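Arginine--tRNA ligase (Campylobacter jejuni, PDB 3FNR) catalyses the ATP-dependent attachment of L-arginine to tRNA(Arg), yielding arginyl-tRNA(Arg), AMP and diphosphate. Local coordinates at residues Thr72-Asp78 with Ile162-Glu168; Pro44-Ala50 with Phe293-Val299. The protein carries 1 engineered substitution. All blocks are in the same frame, centred on the assembly; numbering follows the deposited sequence.

Contact 1. Residues Thr72-Asp78 with Ile162-Glu168; sequences TEYYVND and IDSYVSE
Y74 and Y165 meet ring to ring in an offset stack, their planes turned 30° from each other. Y165 CE2 comes over one face of the Y74 ring, 3.5 Å from Y74 CG, while Y74 CB makes a CH-pi contact with the face of Y165. I162 adds a methyl, CD1, at the edge of the Y74 ring. Broad apolar ring faces suit this side of the sheet because helix 136-157 packs on it, with I151 against Y74 and L155 against Y165. On the other side, V166 turns CG2 to Y75 CD1 (3.9 Å), and Y75, its CG trans to the backbone N (chi1 -176°), extends OH to within 3.3 Å of E168 CG.

Between these two layers the backbones pair in parallel. Y74 N donates to S164 O (2.8 Å), V166 N to Y74 O (2.8 Å) and V76 N to V166 O (2.7 Å). Strand 165-167 thereby continues the parallel part of the central sheet of the Rossmann-type catalytic domain of class I synthetases, in which strand 69-76 also pairs with 31-35.

Polar side chains suit the two ends, where they bind main-chain groups or one another. T72 OG1 accepts from D163 N (3.1 Å). At the far end S167 OG donates to the syn lone pair of D78 OD2 at 2.6 Å, and E168 OE2 takes the N-H of A79, tying the turn after the strand to its partner. Further out, A39 O accepts from Y74 OH, K152 makes a cation-pi contact with Y165, and Y226 and R233 hold the E73 carboxylate beside V166.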
loop_
_atom_site.group_PDB
_atom_site.type_symbol
_atom_site.label_atom_id
_atom_site.label_comp_id
_atom_site.label_asym_id
_atom_site.label_seq_id
_atom_site.Cartn_x
_atom_site.Cartn_y
_atom_site.Cartn_z
ATOM N N THR A 72 0.687 7.696 8.288
ATOM C CA THR A 72 0.312 7.661 6.880
ATOM C C THR A 72 -0.617 8.806 6.513
ATOM O O THR A 72 -1.477 9.213 7.313
ATOM C CB THR A 72 -0.355 6.329 6.506
ATOM O OG1 THR A 72 -1.396 6.032 7.443
ATOM C CG2 THR A 72 0.669 5.218 6.544
ATOM N N GLU A 73 -0.455 9.297 5.287
ATOM C CA GLU A 73 -1.168 10.465 4.807
ATOM C C GLU A 73 -1.444 10.378 3.304
ATOM O O GLU A 73 -0.639 9.845 2.533
ATOM C CB GLU A 73 -0.397 11.747 5.172
ATOM C CG GLU A 73 -1.144 13.060 4.955
ATOM C CD GLU A 73 -0.532 14.233 5.712
ATOM O OE1 GLU A 73 0.057 15.111 5.048
ATOM O OE2 GLU A 73 -0.652 14.283 6.965
ATOM N N TYR A 74 -2.604 10.892 2.910
ATOM C CA TYR A 74 -3.056 10.902 1.526
ATOM C C TYR A 74 -3.314 12.357 1.179
ATOM O O TYR A 74 -4.002 13.066 1.918
ATOM C CB TYR A 74 -4.344 10.082 1.422
ATOM C CG TYR A 74 -4.969 9.897 0.047
ATOM C CD1 TYR A 74 -5.525 10.976 -0.656
ATOM C CD2 TYR A 74 -5.094 8.623 -0.508
ATOM C CE1 TYR A 74 -6.127 10.796 -1.902
ATOM C CE2 TYR A 74 -5.705 8.432 -1.752
ATOM C CZ TYR A 74 -6.218 9.521 -2.436
ATOM O OH TYR A 74 -6.815 9.338 -3.658
ATOM N N TYR A 75 -2.761 12.794 0.055
ATOM C CA TYR A 75 -2.936 14.152 -0.409
ATOM C C TYR A 75 -4.060 14.192 -1.425
ATOM O O TYR A 75 -3.986 13.523 -2.460
ATOM C CB TYR A 75 -1.644 14.650 -1.057
ATOM C CG TYR A 75 -1.676 16.094 -1.486
ATOM C CD1 TYR A 75 -1.552 17.118 -0.548
ATOM C CD2 TYR A 75 -1.810 16.442 -2.827
ATOM C CE1 TYR A 75 -1.569 18.447 -0.932
ATOM C CE2 TYR A 75 -1.839 17.771 -3.222
ATOM C CZ TYR A 75 -1.713 18.769 -2.270
ATOM O OH TYR A 75 -1.713 20.095 -2.654
ATOM N N VAL A 76 -5.085 14.989 -1.126
ATOM C CA VAL A 76 -6.253 15.144 -1.995
ATOM C C VAL A 76 -6.089 16.369 -2.897
ATOM O O VAL A 76 -6.108 17.494 -2.419
ATOM C CB VAL A 76 -7.565 15.278 -1.169
ATOM C CG1 VAL A 76 -8.765 15.114 -2.056
ATOM C CG2 VAL A 76 -7.615 14.257 -0.032
ATOM N N ASN A 77 -5.918 16.146 -4.195
ATOM C CA ASN A 77 -5.798 17.235 -5.163
ATOM C C ASN A 77 -7.174 17.805 -5.466
ATOM O O ASN A 77 -7.714 17.590 -6.550
ATOM C CB ASN A 77 -5.154 16.752 -6.470
ATOM C CG ASN A 77 -3.653 16.532 -6.350
ATOM O OD1 ASN A 77 -2.875 17.483 -6.331
ATOM N ND2 ASN A 77 -3.238 15.265 -6.306
ATOM N N ASP A 78 -7.737 18.536 -4.509
ATOM C CA ASP A 78 -9.141 18.927 -4.590
ATOM C C ASP A 78 -9.380 20.411 -4.865
ATOM O O ASP A 78 -10.404 20.967 -4.459
ATOM C CB ASP A 78 -9.904 18.460 -3.346
ATOM C CG ASP A 78 -9.511 19.209 -2.080
ATOM O OD1 ASP A 78 -10.292 19.138 -1.110
ATOM O OD2 ASP A 78 -8.444 19.865 -2.034
ATOM N N ILE A 162 -5.815 4.602 5.431
ATOM C CA ILE A 162 -4.809 5.660 5.579
ATOM C C ILE A 162 -5.253 6.621 6.696
ATOM O O ILE A 162 -6.430 6.958 6.802
ATOM C CB ILE A 162 -4.542 6.361 4.222
ATOM C CG1 ILE A 162 -3.895 5.365 3.242
ATOM C CG2 ILE A 162 -3.650 7.594 4.380
ATOM C CD1 ILE A 162 -3.632 5.920 1.853
ATOM N N ASP A 163 -4.316 7.025 7.549
ATOM C CA ASP A 163 -4.655 7.706 8.798
ATOM C C ASP A 163 -4.984 9.202 8.699
ATOM O O ASP A 163 -5.548 9.779 9.633
ATOM C CB ASP A 163 -3.562 7.450 9.842
ATOM C CG ASP A 163 -3.582 6.017 10.370
ATOM O OD1 ASP A 163 -4.435 5.221 9.923
ATOM O OD2 ASP A 163 -2.750 5.682 11.236
ATOM N N SER A 164 -4.651 9.824 7.572
ATOM C CA SER A 164 -4.898 11.251 7.396
ATOM C C SER A 164 -5.079 11.603 5.932
ATOM O O SER A 164 -4.221 11.304 5.110
ATOM C CB SER A 164 -3.757 12.088 8.001
ATOM O OG SER A 164 -4.063 13.475 7.963
ATOM N N TYR A 165 -6.196 12.244 5.612
ATOM C CA TYR A 165 -6.427 12.777 4.272
ATOM C C TYR A 165 -6.323 14.301 4.345
ATOM O O TYR A 165 -7.007 14.932 5.161
ATOM C CB TYR A 165 -7.799 12.324 3.740
ATOM C CG TYR A 165 -7.861 10.837 3.404
ATOM C CD1 TYR A 165 -7.921 9.867 4.414
ATOM C CD2 TYR A 165 -7.844 10.401 2.080
ATOM C CE1 TYR A 165 -7.954 8.500 4.107
ATOM C CE2 TYR A 165 -7.890 9.037 1.765
ATOM C CZ TYR A 165 -7.944 8.097 2.781
ATOM O OH TYR A 165 -7.990 6.753 2.471
ATOM N N VAL A 166 -5.462 14.887 3.516
ATOM C CA VAL A 166 -5.238 16.341 3.541
ATOM C C VAL A 166 -5.641 17.016 2.232
ATOM O O VAL A 166 -5.444 16.466 1.157
ATOM C CB VAL A 166 -3.767 16.731 3.903
ATOM C CG1 VAL A 166 -3.469 16.398 5.298
ATOM C CG2 VAL A 166 -2.764 16.045 3.000
ATOM N N SER A 167 -6.182 18.225 2.338
ATOM C CA SER A 167 -6.696 18.950 1.184
ATOM C C SER A 167 -5.681 19.935 0.608
ATOM O O SER A 167 -5.017 20.655 1.348
ATOM C CB SER A 167 -7.987 19.683 1.563
ATOM O OG SER A 167 -8.433 20.518 0.508
ATOM N N GLU A 168 -5.576 19.943 -0.718
ATOM C CA GLU A 168 -4.817 20.937 -1.477
ATOM C C GLU A 168 -5.294 22.358 -1.147
ATOM O O GLU A 168 -4.481 23.270 -0.965
ATOM C CB GLU A 168 -4.964 20.655 -2.982
ATOM C CG GLU A 168 -4.299 21.670 -3.922
ATOM C CD GLU A 168 -4.357 21.263 -5.392
ATOM O OE1 GLU A 168 -3.481 21.712 -6.167
ATOM O OE2 GLU A 168 -5.273 20.499 -5.780
#

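Contact 2. Residues Pro44-Ala50 with Phe293-Val299; sequences PLHIGHA and FILMSDV
M296, I47 and H46 carry this contact, and M296 and I47 are gripped by main chain as well as side chain. M296 N, in the first turn of helix 296-303, donates to L45 O (2.9 Å, 160° at the hydrogen), so an N-H that no earlier helical carbonyl could satisfy finds a partner across the contact. Its unbranched chain runs extended beside that of L45 as far as SD, which lies 3.9 Å from L45 CD1.

I47 N returns the exchange, donating to I294 O (2.9 Å). With CG1 trans to the backbone N (chi1 -166°), the branched side chain works in two directions: CG2 lies alongside I294 CB, while CD1 crosses to V299 CG2 at 3.8 Å. I47 and V299 both also touch L277 of strand 267-279.

H46 lays its imidazole over F293 as an offset stack, centroids of the H46 and F293 rings 4.3 Å apart and planes at 18°; the flat imidazole can lie nearly parallel to the phenyl ring while F293 CB makes a CH-pi contact over its face. H46 begins the HIGH sequence, and the arrangement is that of the class I synthetase signature loop, which in this family helps form the ATP site, held here against the start of a helix.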
loop_
_atom_site.group_PDB
_atom_site.type_symbol
_atom_site.label_atom_id
_atom_site.label_comp_id
_atom_site.label_asym_id
_atom_site.label_seq_id
_atom_site.Cartn_x
_atom_site.Cartn_y
_atom_site.Cartn_z
ATOM N N PRO A 44 -12.647 6.062 -9.336
ATOM C CA PRO A 44 -12.140 4.929 -8.559
ATOM C C PRO A 44 -10.669 4.681 -8.889
ATOM O O PRO A 44 -10.194 5.102 -9.952
ATOM C CB PRO A 44 -12.995 3.754 -9.043
ATOM C CG PRO A 44 -13.443 4.148 -10.418
ATOM C CD PRO A 44 -13.607 5.638 -10.373
ATOM N N LEU A 45 -9.963 4.015 -7.979
ATOM C CA LEU A 45 -8.541 3.728 -8.157
ATOM C C LEU A 45 -8.277 2.841 -9.368
ATOM O O LEU A 45 -8.958 1.841 -9.586
ATOM C CB LEU A 45 -7.958 3.092 -6.894
ATOM C CG LEU A 45 -7.956 3.958 -5.634
ATOM C CD1 LEU A 45 -7.267 3.244 -4.492
ATOM C CD2 LEU A 45 -7.282 5.288 -5.904
ATOM N N HIS A 46 -7.305 3.242 -10.175
ATOM C CA HIS A 46 -6.866 2.423 -11.285
ATOM C C HIS A 46 -5.945 1.338 -10.741
ATOM O O HIS A 46 -5.487 1.420 -9.595
ATOM C CB HIS A 46 -6.160 3.281 -12.329
ATOM C CG HIS A 46 -7.044 4.311 -12.963
ATOM N ND1 HIS A 46 -6.552 5.477 -13.511
ATOM C CD2 HIS A 46 -8.388 4.356 -13.128
ATOM C CE1 HIS A 46 -7.555 6.191 -13.993
ATOM N NE2 HIS A 46 -8.679 5.534 -13.772
ATOM N N ILE A 47 -5.687 0.319 -11.554
ATOM C CA ILE A 47 -4.844 -0.802 -11.148
ATOM C C ILE A 47 -3.379 -0.384 -10.942
ATOM O O ILE A 47 -2.691 -0.954 -10.104
ATOM C CB ILE A 47 -5.004 -2.032 -12.108
ATOM C CG1 ILE A 47 -4.402 -3.308 -11.503
ATOM C CG2 ILE A 47 -4.436 -1.750 -13.493
ATOM C CD1 ILE A 47 -4.923 -3.668 -10.113
ATOM N N GLY A 48 -2.933 0.649 -11.663
ATOM C CA GLY A 48 -1.578 1.183 -11.523
ATOM C C GLY A 48 -1.259 1.791 -10.167
ATOM O O GLY A 48 -0.091 2.013 -9.842
ATOM N N HIS A 49 -2.295 2.062 -9.375
ATOM C CA HIS A 49 -2.134 2.535 -8.000
ATOM C C HIS A 49 -1.912 1.392 -7.009
ATOM O O HIS A 49 -1.527 1.631 -5.860
ATOM C CB HIS A 49 -3.366 3.335 -7.555
ATOM C CG HIS A 49 -3.492 4.677 -8.210
ATOM N ND1 HIS A 49 -4.515 4.988 -9.080
ATOM C CD2 HIS A 49 -2.719 5.786 -8.126
ATOM C CE1 HIS A 49 -4.366 6.230 -9.504
ATOM N NE2 HIS A 49 -3.283 6.736 -8.942
ATOM N N ALA A 50 -2.154 0.158 -7.453
ATOM C CA ALA A 50 -2.224 -0.987 -6.545
ATOM C C ALA A 50 -0.894 -1.343 -5.886
ATOM O O ALA A 50 -0.858 -1.579 -4.672
ATOM C CB ALA A 50 -2.842 -2.201 -7.239
ATOM N N PHE A 293 -10.079 2.381 -18.436
ATOM C CA PHE A 293 -9.014 2.008 -17.509
ATOM C C PHE A 293 -9.395 0.749 -16.731
ATOM O O PHE A 293 -10.575 0.510 -16.472
ATOM C CB PHE A 293 -8.752 3.142 -16.514
ATOM C CG PHE A 293 -8.344 4.438 -17.154
ATOM C CD1 PHE A 293 -7.023 4.654 -17.541
ATOM C CD2 PHE A 293 -9.277 5.454 -17.353
ATOM C CE1 PHE A 293 -6.638 5.860 -18.130
ATOM C CE2 PHE A 293 -8.906 6.663 -17.941
ATOM C CZ PHE A 293 -7.582 6.866 -18.331
ATOM N N ILE A 294 -8.401 -0.053 -16.359
ATOM C CA ILE A 294 -8.644 -1.192 -15.477
ATOM C C ILE A 294 -8.652 -0.699 -14.029
ATOM O O ILE A 294 -7.737 -0.001 -13.590
ATOM C CB ILE A 294 -7.612 -2.334 -15.679
ATOM C CG1 ILE A 294 -7.627 -2.828 -17.128
ATOM C CG2 ILE A 294 -7.887 -3.500 -14.724
ATOM C CD1 ILE A 294 -6.314 -3.455 -17.586
ATOM N N LEU A 295 -9.699 -1.069 -13.305
ATOM C CA LEU A 295 -9.932 -0.604 -11.949
ATOM C C LEU A 295 -9.347 -1.584 -10.943
ATOM O O LEU A 295 -9.463 -2.796 -11.120
ATOM C CB LEU A 295 -11.442 -0.491 -11.698
ATOM C CG LEU A 295 -12.280 0.752 -12.034
ATOM C CD1 LEU A 295 -12.153 1.210 -13.477
ATOM C CD2 LEU A 295 -13.751 0.482 -11.693
ATOM N N MET A 296 -8.735 -1.053 -9.884
ATOM C CA MET A 296 -8.254 -1.849 -8.750
ATOM C C MET A 296 -9.387 -2.721 -8.204
ATOM O O MET A 296 -9.188 -3.901 -7.908
ATOM C CB MET A 296 -7.690 -0.922 -7.662
ATOM C CG MET A 296 -7.091 -1.619 -6.446
ATOM S SD MET A 296 -6.383 -0.455 -5.266
ATOM C CE MET A 296 -6.915 -1.164 -3.744
ATOM N N SER A 297 -10.570 -2.113 -8.124
ATOM C CA SER A 297 -11.823 -2.726 -7.707
ATOM C C SER A 297 -12.201 -3.970 -8.506
ATOM O O SER A 297 -12.636 -4.968 -7.929
ATOM C CB SER A 297 -12.941 -1.697 -7.875
ATOM O OG SER A 297 -13.842 -1.755 -6.795
ATOM N N ASP A 298 -12.054 -3.892 -9.827
ATOM C CA ASP A 298 -12.395 -4.992 -10.721
ATOM C C ASP A 298 -11.484 -6.194 -10.495
ATOM O O ASP A 298 -11.946 -7.336 -10.483
ATOM C CB ASP A 298 -12.311 -4.542 -12.184
ATOM C CG ASP A 298 -13.464 -3.627 -12.591
ATOM O OD1 ASP A 298 -13.346 -2.981 -13.656
ATOM O OD2 ASP A 298 -14.481 -3.552 -11.865
ATOM N N VAL A 299 -10.195 -5.919 -10.310
ATOM C CA VAL A 299 -9.195 -6.950 -10.045
ATOM C C VAL A 299 -9.437 -7.631 -8.692
ATOM O O VAL A 299 -9.394 -8.859 -8.607
ATOM C CB VAL A 299 -7.760 -6.377 -10.184
ATOM C CG1 VAL A 299 -6.704 -7.370 -9.712
ATOM C CG2 VAL A 299 -7.494 -5.961 -11.645
HETATM O O HOH W 1 -10.763 0.792 -8.374
#

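In the fold
Contact 2 closes a long loop of chain, and contact 1 is nested inside it: the order is 44-50, 72-78, 162-168, 293-299. Their centres are 19 Å apart, and their nearest atoms, about 5 Å apart, do not touch. Both belong to the class I catalytic domain. Contact 1 adds strand 165-167 to the parallel part of the central sheet, whereas contact 2 joins the loop after strand 31-35 to helix 296-303 and rests on strand 267-279 of that same sheet. Helix 136-157 packs against both, with L155 touching Y165 and L45; A39 also meets residues of each. The HIGH loop, which in this family helps bind ATP, is thus built onto the sheet that contact 1 extends.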